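Local coordinates for uncharacterized protein Atu1656 (Agrobacterium tumefaciens, PDB 2OJH), which is of unknown function but folds as a six-bladed beta-propeller of the TolB family, a scaffold that commonly serves binding, at residues V78-D89 / Y99-S110; M125-H134 / S142-D150. All blocks are in the same frame, centred on the assembly; numbering follows the deposited sequence.

Contact 1 of 2, residues V78-D89 / Y99-S110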
loop_
_atom_site.group_PDB
_atom_site.type_symbol
_atom_site.label_atom_id
_atom_site.label_comp_id
_atom_site.label_asym_id
_atom_site.label_seq_id
_atom_site.Cartn_x
_atom_site.Cartn_y
_atom_site.Cartn_z
ATOM N N VAL A 78 9.125 15.006 5.753
ATOM C CA VAL A 78 10.248 14.434 5.002
ATOM C C VAL A 78 10.608 15.360 3.833
ATOM O O VAL A 78 9.725 15.783 3.067
ATOM C CB VAL A 78 9.878 13.016 4.467
ATOM C CG1 VAL A 78 11.009 12.400 3.635
ATOM C CG2 VAL A 78 9.526 12.117 5.620
ATOM N N ASP A 79 11.892 15.686 3.711
ATOM C CA ASP A 79 12.422 16.386 2.535
ATOM C C ASP A 79 12.355 15.433 1.328
ATOM O O ASP A 79 13.177 14.518 1.212
ATOM C CB ASP A 79 13.872 16.818 2.804
ATOM C CG ASP A 79 14.490 17.623 1.651
ATOM O OD1 ASP A 79 13.792 17.915 0.658
ATOM O OD2 ASP A 79 15.701 17.971 1.749
ATOM N N THR A 80 11.369 15.648 0.453
ATOM C CA THR A 80 11.197 14.895 -0.793
ATOM C C THR A 80 11.650 15.766 -1.985
ATOM O O THR A 80 11.342 15.475 -3.133
ATOM C CB THR A 80 9.724 14.443 -0.997
ATOM O OG1 THR A 80 8.850 15.555 -0.767
ATOM C CG2 THR A 80 9.341 13.311 -0.029
ATOM N N GLY A 81 12.401 16.827 -1.702
ATOM C CA GLY A 81 12.784 17.809 -2.726
ATOM C C GLY A 81 11.598 18.299 -3.546
ATOM O O GLY A 81 10.571 18.704 -2.975
ATOM N N PHE A 82 11.722 18.240 -4.877
ATOM C CA PHE A 82 10.720 18.831 -5.770
ATOM C C PHE A 82 9.411 18.066 -5.671
ATOM O O PHE A 82 8.388 18.525 -6.160
ATOM C CB PHE A 82 11.199 18.873 -7.233
ATOM C CG PHE A 82 11.434 17.512 -7.836
ATOM C CD1 PHE A 82 10.360 16.708 -8.195
ATOM C CD2 PHE A 82 12.719 17.042 -8.038
ATOM C CE1 PHE A 82 10.549 15.448 -8.736
ATOM C CE2 PHE A 82 12.928 15.789 -8.596
ATOM C CZ PHE A 82 11.830 14.984 -8.934
ATOM N N ALA A 83 9.450 16.897 -5.053
ATOM C CA ALA A 83 8.291 15.976 -5.111
ATOM C C ALA A 83 7.248 16.330 -4.061
ATOM O O ALA A 83 7.173 15.699 -3.004
ATOM C CB ALA A 83 8.744 14.542 -4.930
ATOM N N THR A 84 6.459 17.364 -4.331
ATOM C CA THR A 84 5.556 17.887 -3.309
ATOM C C THR A 84 4.106 17.584 -3.660
ATOM O O THR A 84 3.177 18.170 -3.078
ATOM C CB THR A 84 5.699 19.377 -3.194
ATOM O OG1 THR A 84 5.505 19.960 -4.493
ATOM C CG2 THR A 84 7.105 19.749 -2.674
ATOM N N ILE A 85 3.903 16.701 -4.633
ATOM C CA ILE A 85 2.571 16.221 -4.926
ATOM C C ILE A 85 2.641 14.694 -4.946
ATOM O O ILE A 85 2.370 14.054 -5.981
ATOM C CB ILE A 85 1.963 16.777 -6.248
ATOM C CG1 ILE A 85 2.080 18.301 -6.347
ATOM C CG2 ILE A 85 0.472 16.418 -6.322
ATOM C CD1 ILE A 85 1.786 18.878 -7.788
ATOM N N CYS A 86 3.032 14.136 -3.799
ATOM C CA CYS A 86 3.061 12.697 -3.562
ATOM C C CYS A 86 1.656 12.148 -3.310
ATOM O O CYS A 86 0.813 12.799 -2.662
ATOM C CB CYS A 86 3.926 12.371 -2.346
ATOM S SG CYS A 86 5.632 12.701 -2.660
ATOM N N ASN A 87 1.393 10.946 -3.799
ATOM C CA ASN A 87 0.095 10.359 -3.562
ATOM C C ASN A 87 0.228 9.264 -2.486
ATOM O O ASN A 87 1.260 9.200 -1.803
ATOM C CB ASN A 87 -0.536 9.870 -4.878
ATOM C CG ASN A 87 0.279 8.756 -5.559
ATOM O OD1 ASN A 87 0.875 7.907 -4.885
ATOM N ND2 ASN A 87 0.263 8.733 -6.914
ATOM N N ASN A 88 -0.786 8.412 -2.363
ATOM C CA ASN A 88 -0.852 7.428 -1.258
ATOM C C ASN A 88 -0.033 6.155 -1.432
ATOM O O ASN A 88 -0.158 5.239 -0.621
ATOM C CB ASN A 88 -2.278 6.950 -1.052
ATOM C CG ASN A 88 -3.176 8.014 -0.497
ATOM O OD1 ASN A 88 -2.822 9.217 -0.449
ATOM N ND2 ASN A 88 -4.357 7.586 -0.054
ATOM N N ASP A 89 0.792 6.105 -2.480
ATOM C CA ASP A 89 1.477 4.873 -2.891
ATOM C C ASP A 89 2.956 5.093 -2.707
ATOM O O ASP A 89 3.591 5.772 -3.513
ATOM C CB ASP A 89 1.151 4.555 -4.356
ATOM C CG ASP A 89 -0.332 4.449 -4.635
ATOM O OD1 ASP A 89 -1.106 3.854 -3.832
ATOM O OD2 ASP A 89 -0.750 4.919 -5.718
ATOM N N TYR A 99 13.268 5.452 0.538
ATOM C CA TYR A 99 11.837 5.596 0.340
ATOM C C TYR A 99 11.514 5.524 -1.148
ATOM O O TYR A 99 12.285 5.971 -1.992
ATOM C CB TYR A 99 11.354 6.951 0.877
ATOM C CG TYR A 99 11.405 7.155 2.375
ATOM C CD1 TYR A 99 11.569 6.081 3.259
ATOM C CD2 TYR A 99 11.232 8.428 2.915
ATOM C CE1 TYR A 99 11.608 6.286 4.655
ATOM C CE2 TYR A 99 11.274 8.648 4.303
ATOM C CZ TYR A 99 11.452 7.571 5.165
ATOM O OH TYR A 99 11.479 7.789 6.526
ATOM N N ALA A 100 10.362 4.963 -1.466
ATOM C CA ALA A 100 9.836 5.036 -2.804
ATOM C C ALA A 100 8.548 5.846 -2.733
ATOM O O ALA A 100 7.697 5.612 -1.830
ATOM C CB ALA A 100 9.580 3.646 -3.333
ATOM N N ILE A 101 8.401 6.801 -3.656
ATOM C CA ILE A 101 7.210 7.684 -3.672
ATOM C C ILE A 101 6.640 7.717 -5.072
ATOM O O ILE A 101 7.326 7.356 -6.038
ATOM C CB ILE A 101 7.558 9.132 -3.232
ATOM C CG1 ILE A 101 8.625 9.718 -4.159
ATOM C CG2 ILE A 101 8.084 9.157 -1.765
ATOM C CD1 ILE A 101 9.054 11.202 -3.822
ATOM N N SER A 102 5.389 8.146 -5.198
ATOM C CA SER A 102 4.752 8.281 -6.474
ATOM C C SER A 102 4.275 9.740 -6.534
ATOM O O SER A 102 3.408 10.143 -5.758
ATOM C CB SER A 102 3.565 7.320 -6.560
ATOM O OG SER A 102 3.989 5.978 -6.355
ATOM N N ASP A 103 4.860 10.528 -7.427
ATOM C CA ASP A 103 4.659 11.973 -7.425
ATOM C C ASP A 103 4.294 12.521 -8.823
ATOM O O ASP A 103 4.676 11.943 -9.849
ATOM C CB ASP A 103 5.926 12.646 -6.909
ATOM C CG ASP A 103 5.846 14.145 -6.990
ATOM O OD1 ASP A 103 5.262 14.747 -6.057
ATOM O OD2 ASP A 103 6.363 14.726 -7.976
ATOM N N LYS A 104 3.575 13.644 -8.862
ATOM C CA LYS A 104 3.155 14.188 -10.145
ATOM C C LYS A 104 3.630 15.601 -10.489
ATOM O O LYS A 104 3.105 16.207 -11.411
ATOM C CB LYS A 104 1.639 14.049 -10.340
ATOM C CG LYS A 104 0.791 14.857 -9.424
ATOM C CD LYS A 104 -0.696 14.398 -9.505
ATOM C CE LYS A 104 -1.500 15.265 -10.472
ATOM N NZ LYS A 104 -2.986 15.048 -10.299
ATOM N N VAL A 105 4.639 16.108 -9.790
ATOM C CA VAL A 105 5.196 17.434 -10.127
ATOM C C VAL A 105 5.759 17.477 -11.547
ATOM O O VAL A 105 5.436 18.379 -12.326
ATOM C CB VAL A 105 6.266 17.901 -9.087
ATOM C CG1 VAL A 105 7.117 19.048 -9.622
ATOM C CG2 VAL A 105 5.595 18.301 -7.799
ATOM N N GLU A 106 6.589 16.498 -11.887
ATOM C CA GLU A 106 7.361 16.547 -13.136
ATOM C C GLU A 106 6.564 16.386 -14.415
ATOM O O GLU A 106 6.850 17.068 -15.397
ATOM C CB GLU A 106 8.505 15.543 -13.104
ATOM C CG GLU A 106 9.707 16.064 -12.354
ATOM C CD GLU A 106 10.974 15.279 -12.640
ATOM O OE1 GLU A 106 10.969 14.036 -12.517
ATOM O OE2 GLU A 106 12.000 15.923 -12.951
ATOM N N PHE A 107 5.560 15.514 -14.397
ATOM C CA PHE A 107 4.855 15.135 -15.617
ATOM C C PHE A 107 3.340 15.260 -15.538
ATOM O O PHE A 107 2.651 14.965 -16.518
ATOM C CB PHE A 107 5.251 13.712 -16.025
ATOM C CG PHE A 107 6.746 13.513 -16.124
ATOM C CD1 PHE A 107 7.459 14.027 -17.204
ATOM C CD2 PHE A 107 7.440 12.840 -15.124
ATOM C CE1 PHE A 107 8.827 13.868 -17.290
ATOM C CE2 PHE A 107 8.825 12.669 -15.212
ATOM C CZ PHE A 107 9.501 13.179 -16.295
ATOM N N GLY A 108 2.822 15.715 -14.400
ATOM C CA GLY A 108 1.382 15.963 -14.259
ATOM C C GLY A 108 0.618 14.682 -14.033
ATOM O O GLY A 108 -0.614 14.678 -13.988
ATOM N N LYS A 109 1.348 13.583 -13.901
ATOM C CA LYS A 109 0.757 12.281 -13.603
ATOM C C LYS A 109 1.740 11.437 -12.826
ATOM O O LYS A 109 2.933 11.708 -12.849
ATOM C CB LYS A 109 0.262 11.553 -14.844
ATOM C CG LYS A 109 1.246 11.339 -15.938
ATOM C CD LYS A 109 0.465 11.099 -17.225
ATOM C CE LYS A 109 1.315 11.421 -18.422
ATOM N NZ LYS A 109 0.579 11.246 -19.712
ATOM N N SER A 110 1.225 10.429 -12.124
ATOM C CA SER A 110 2.055 9.702 -11.162
ATOM C C SER A 110 3.289 9.063 -11.784
ATOM O O SER A 110 3.167 8.299 -12.747
ATOM C CB SER A 110 1.232 8.616 -10.476
ATOM O OG SER A 110 2.004 7.997 -9.455
HETATM O O HOH W 1 3.857 8.629 -2.710
#
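Backbone bonds tie Ile85 and Asn87 to the end of strand 98-103. Asn87 N donates to Ser102 O at 2.9 Å, and Lys104 N to Ile85 O at 3.1 Å; between them Cys86 and Asp103 form a single beta bridge.

Polar side chains extend this grip. Ser102 OG gives its proton to Asp89 O (2.9 Å). Asn87, its CG lodged between backbone N and carbonyl carbon (chi1 63°), brings its amide against Ser102 CB, which OD1 approaches to 3.2 Å; OD1 closes an Asx turn onto Asp89 N, while ND2 reaches Ser110 OG in a weak bond. Ser110 OG is also hydrogen-bonded to Ser131 O of the next blade. A water is held by Asn87 O, Asp89 O and Ser102 N. Asp103 forms another Asx turn, OD2 taking Val105 N.

The loop 78-89 is the link between two blades of the propeller, running from outer strand 76-77 of one four-stranded sheet to inner strand 91-92 of the next.

Apolar contacts fill in around these bonds. Ile101 CD1 meets Ala83 CB at 3.5 Å and Cys86 SG at 3.9 Å, and Leu64 of the preceding blade packs on Ile101. Val78 CG1 touches the Tyr99 ring edge at CE2, 3.8 Å away. Ile85 turns CG2 tightly onto Lys104 CG (3.5 Å) and CG1 onto Val105 CG2, whereas Phe82 lies obliquely against the aliphatic CG of Glu106.

Contact 2 of 2, residues M125-H134 / S142-D150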
loop_
_atom_site.group_PDB
_atom_site.type_symbol
_atom_site.label_atom_id
_atom_site.label_comp_id
_atom_site.label_asym_id
_atom_site.label_seq_id
_atom_site.Cartn_x
_atom_site.Cartn_y
_atom_site.Cartn_z
HETATM N N MSE A 125 12.322 6.547 -11.466
HETATM C CA MSE A 125 12.400 5.144 -11.807
HETATM C C MSE A 125 11.621 4.827 -13.074
HETATM O O MSE A 125 12.092 4.061 -13.914
HETATM C CB MSE A 125 11.852 4.261 -10.680
HETATM C CG MSE A 125 12.630 4.175 -9.406
HETATM SE SE MSE A 125 14.503 3.687 -9.687
HETATM C CE MSE A 125 15.421 5.343 -9.416
ATOM N N THR A 126 10.418 5.383 -13.210
ATOM C CA THR A 126 9.552 4.993 -14.306
ATOM C C THR A 126 9.387 6.048 -15.402
ATOM O O THR A 126 8.897 7.155 -15.149
ATOM C CB THR A 126 8.173 4.682 -13.792
ATOM O OG1 THR A 126 7.689 5.807 -13.045
ATOM C CG2 THR A 126 8.219 3.460 -12.906
ATOM N N LYS A 127 9.778 5.682 -16.622
ATOM C CA LYS A 127 9.635 6.561 -17.765
ATOM C C LYS A 127 8.271 6.432 -18.420
ATOM O O LYS A 127 7.913 7.277 -19.221
ATOM C CB LYS A 127 10.747 6.297 -18.780
ATOM C CG LYS A 127 12.131 6.704 -18.258
ATOM C CD LYS A 127 13.210 6.223 -19.178
ATOM C CE LYS A 127 14.582 6.451 -18.549
ATOM N NZ LYS A 127 15.593 5.965 -19.503
ATOM N N ASN A 128 7.530 5.376 -18.081
ATOM C CA ASN A 128 6.210 5.093 -18.668
ATOM C C ASN A 128 5.148 5.337 -17.617
ATOM O O ASN A 128 5.211 4.747 -16.526
ATOM C CB ASN A 128 6.156 3.653 -19.161
ATOM C CG ASN A 128 7.206 3.354 -20.253
ATOM O OD1 ASN A 128 7.463 4.176 -21.131
ATOM N ND2 ASN A 128 7.804 2.169 -20.188
ATOM N N LEU A 129 4.200 6.229 -17.930
ATOM C CA LEU A 129 3.298 6.813 -16.928
ATOM C C LEU A 129 1.839 6.636 -17.303
ATOM O O LEU A 129 1.525 6.390 -18.472
ATOM C CB LEU A 129 3.608 8.312 -16.739
ATOM C CG LEU A 129 5.081 8.644 -16.542
ATOM C CD1 LEU A 129 5.317 10.138 -16.368
ATOM C CD2 LEU A 129 5.660 7.893 -15.324
ATOM N N PRO A 130 0.937 6.720 -16.305
ATOM C CA PRO A 130 1.284 6.820 -14.897
ATOM C C PRO A 130 1.642 5.464 -14.268
ATOM O O PRO A 130 1.145 4.405 -14.702
ATOM C CB PRO A 130 0.001 7.349 -14.256
ATOM C CG PRO A 130 -1.082 6.872 -15.119
ATOM C CD PRO A 130 -0.529 6.718 -16.511
ATOM N N SER A 131 2.489 5.517 -13.247
ATOM C CA SER A 131 2.877 4.340 -12.471
ATOM C C SER A 131 2.754 4.594 -10.954
ATOM O O SER A 131 3.146 5.658 -10.456
ATOM C CB SER A 131 4.293 3.924 -12.837
ATOM O OG SER A 131 4.404 3.656 -14.227
ATOM N N TYR A 132 2.172 3.624 -10.232
ATOM C CA TYR A 132 1.831 3.786 -8.805
ATOM C C TYR A 132 2.593 2.762 -7.950
ATOM O O TYR A 132 2.343 1.572 -8.040
ATOM C CB TYR A 132 0.321 3.638 -8.614
ATOM C CG TYR A 132 -0.453 4.614 -9.468
ATOM C CD1 TYR A 132 -0.759 5.903 -8.993
ATOM C CD2 TYR A 132 -0.867 4.265 -10.757
ATOM C CE1 TYR A 132 -1.484 6.806 -9.777
ATOM C CE2 TYR A 132 -1.543 5.164 -11.544
ATOM C CZ TYR A 132 -1.854 6.431 -11.044
ATOM O OH TYR A 132 -2.556 7.306 -11.840
ATOM N N TRP A 133 3.551 3.227 -7.155
ATOM C CA TRP A 133 4.401 2.331 -6.358
ATOM C C TRP A 133 3.600 1.539 -5.293
ATOM O O TRP A 133 2.802 2.127 -4.546
ATOM C CB TRP A 133 5.508 3.124 -5.694
ATOM C CG TRP A 133 6.531 2.183 -5.116
ATOM C CD1 TRP A 133 7.687 1.763 -5.705
ATOM C CD2 TRP A 133 6.436 1.478 -3.863
ATOM N NE1 TRP A 133 8.349 0.880 -4.870
ATOM C CE2 TRP A 133 7.592 0.692 -3.737
ATOM C CE3 TRP A 133 5.527 1.494 -2.812
ATOM C CZ2 TRP A 133 7.818 -0.119 -2.623
ATOM C CZ3 TRP A 133 5.743 0.664 -1.712
ATOM C CH2 TRP A 133 6.881 -0.117 -1.625
ATOM N N HIS A 134 3.845 0.229 -5.185
ATOM C CA HIS A 134 3.003 -0.610 -4.318
ATOM C C HIS A 134 3.691 -1.684 -3.449
ATOM O O HIS A 134 3.102 -2.091 -2.445
ATOM C CB HIS A 134 1.842 -1.200 -5.082
ATOM C CG HIS A 134 0.632 -0.311 -5.113
ATOM N ND1 HIS A 134 -0.204 -0.140 -4.023
ATOM C CD2 HIS A 134 0.113 0.449 -6.112
ATOM C CE1 HIS A 134 -1.173 0.702 -4.349
ATOM N NE2 HIS A 134 -0.997 1.082 -5.605
ATOM N N SER A 142 14.166 -5.172 -6.147
ATOM C CA SER A 142 13.119 -4.906 -7.128
ATOM C C SER A 142 11.909 -4.291 -6.431
ATOM O O SER A 142 11.799 -4.361 -5.215
ATOM C CB SER A 142 12.682 -6.211 -7.798
ATOM O OG SER A 142 13.727 -6.765 -8.565
ATOM N N PHE A 143 11.033 -3.648 -7.196
ATOM C CA PHE A 143 9.746 -3.230 -6.640
ATOM C C PHE A 143 8.625 -3.487 -7.622
ATOM O O PHE A 143 8.846 -3.706 -8.819
ATOM C CB PHE A 143 9.761 -1.770 -6.173
ATOM C CG PHE A 143 10.044 -0.760 -7.282
ATOM C CD1 PHE A 143 9.031 -0.321 -8.122
ATOM C CD2 PHE A 143 11.336 -0.248 -7.464
ATOM C CE1 PHE A 143 9.280 0.607 -9.142
ATOM C CE2 PHE A 143 11.593 0.680 -8.486
ATOM C CZ PHE A 143 10.558 1.104 -9.320
ATOM N N THR A 144 7.403 -3.498 -7.116
ATOM C CA THR A 144 6.267 -3.788 -7.958
ATOM C C THR A 144 5.307 -2.598 -7.932
ATOM O O THR A 144 5.297 -1.816 -6.957
ATOM C CB THR A 144 5.598 -5.105 -7.514
ATOM O OG1 THR A 144 4.561 -5.465 -8.432
ATOM C CG2 THR A 144 5.013 -4.977 -6.098
ATOM N N TYR A 145 4.474 -2.466 -8.970
ATOM C CA TYR A 145 3.627 -1.278 -9.106
ATOM C C TYR A 145 2.482 -1.464 -10.062
ATOM O O TYR A 145 2.443 -2.436 -10.852
ATOM C CB TYR A 145 4.460 -0.058 -9.539
ATOM C CG TYR A 145 5.282 -0.181 -10.822
ATOM C CD1 TYR A 145 6.498 -0.883 -10.840
ATOM C CD2 TYR A 145 4.888 0.471 -11.991
ATOM C CE1 TYR A 145 7.247 -0.987 -12.003
ATOM C CE2 TYR A 145 5.641 0.390 -13.149
ATOM C CZ TYR A 145 6.832 -0.345 -13.151
ATOM O OH TYR A 145 7.617 -0.415 -14.293
ATOM N N CYS A 146 1.528 -0.539 -10.007
ATOM C CA CYS A 146 0.417 -0.552 -10.967
ATOM C C CYS A 146 0.859 0.438 -12.035
ATOM O O CYS A 146 1.310 1.554 -11.700
ATOM C CB CYS A 146 -0.888 -0.082 -10.332
ATOM S SG CYS A 146 -2.258 0.026 -11.547
ATOM N N GLY A 147 0.847 -0.001 -13.299
ATOM C CA GLY A 147 1.118 0.876 -14.419
ATOM C C GLY A 147 -0.115 0.966 -15.279
ATOM O O GLY A 147 -0.719 -0.070 -15.608
ATOM N N ILE A 148 -0.511 2.185 -15.649
ATOM C CA ILE A 148 -1.631 2.328 -16.584
ATOM C C ILE A 148 -1.051 2.705 -17.934
ATOM O O ILE A 148 -0.253 3.652 -18.027
ATOM C CB ILE A 148 -2.708 3.350 -16.122
ATOM C CG1 ILE A 148 -3.165 3.042 -14.702
ATOM C CG2 ILE A 148 -3.945 3.316 -17.048
ATOM C CD1 ILE A 148 -3.850 4.233 -14.036
ATOM N N ARG A 149 -1.390 1.912 -18.951
ATOM C CA ARG A 149 -0.889 2.119 -20.307
ATOM C C ARG A 149 -2.063 2.090 -21.255
ATOM O O ARG A 149 -2.696 1.051 -21.444
ATOM C CB ARG A 149 0.114 1.034 -20.671
ATOM C CG ARG A 149 1.194 0.782 -19.600
ATOM C CD ARG A 149 2.271 1.873 -19.564
ATOM N NE ARG A 149 3.267 1.559 -18.543
ATOM C CZ ARG A 149 3.303 2.099 -17.319
ATOM N NH1 ARG A 149 2.411 3.009 -16.953
ATOM N NH2 ARG A 149 4.243 1.742 -16.459
ATOM N N ASP A 150 -2.374 3.255 -21.825
ATOM C CA ASP A 150 -3.583 3.432 -22.635
ATOM C C ASP A 150 -4.802 2.793 -21.971
ATOM O O ASP A 150 -5.509 2.026 -22.615
ATOM C CB ASP A 150 -3.367 2.855 -24.037
ATOM C CG ASP A 150 -2.204 3.530 -24.765
ATOM O OD1 ASP A 150 -2.169 4.779 -24.757
ATOM O OD2 ASP A 150 -1.338 2.820 -25.323
#
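Trp133 and Phe143 pack closely on the buried side of this antiparallel pair, Trp133 CD1 lying 3.5 Å from Phe143 CD1, and the planes of the indole five-membered ring and the phenyl ring meet obliquely at 41°. Trp133 CG points anti to its own N (chi1 -169°), which carries the indole across to Phe143 on the neighbouring strand; Met125 CB then meets the edge of the phenyl ring at CZ. On the same face, Ser131 CB rests obliquely against Tyr145 CD2 at 3.6 Å, and the Thr126 and Tyr145 side chains run toward each other, CG2 oblique to the ring near CE2.

Strands 131-136 and 142-149 form the beta hairpin that begins a propeller blade. Tyr132 and Cys146 are a hydrogen-bonded pair: Tyr132 N donates to Cys146 O at 2.7 Å and Cys146 N to Tyr132 O at 3.0 Å. His134 N also donates to Thr144 O.

Towards Pro130, which follows a cis peptide bond, the packing is more open to solvent. Ile148 CD1 touches Tyr132 at the ring edge, 3.5 Å from CE2, and reaches Pro130 CG at 4.0 Å. Here Arg149 folds back at chi2 (-75°), bringing its guanidinium against the backbone of residues 128-131. Pro130 O thus receives two donors, Ile148 N almost straight on and Arg149 NH1 from well above the carbonyl plane, while Asn128 CB lies over one guanidinium face, near its rim. NH1 also donates to Ile148 O, and NH2 forms a salt bridge with Glu165, whose carboxylate also takes Tyr145 OH and Asn128 ND2.

In the fold
Contacts 1 and 2 follow one another along the chain and belong to successive blades, their centres 13 Å apart. They meet directly where strand 98-103 and the loop after it face the inner strand 131-136: Ser110 OG lies 2.8 Å from Ser131 O, and Ser102 OG 2.9 Å from Trp133 N, both probable hydrogen bonds. Asp89 of contact 1 also packs against His134 of contact 2, with OD1 3.2 Å from CE1. Acetic acid is bound near each contact, about 5 Å from the side chain of Asp89 and about 4 Å from that of Tyr132. It probably comes from the crystallisation liquor, though it may mark a pocket.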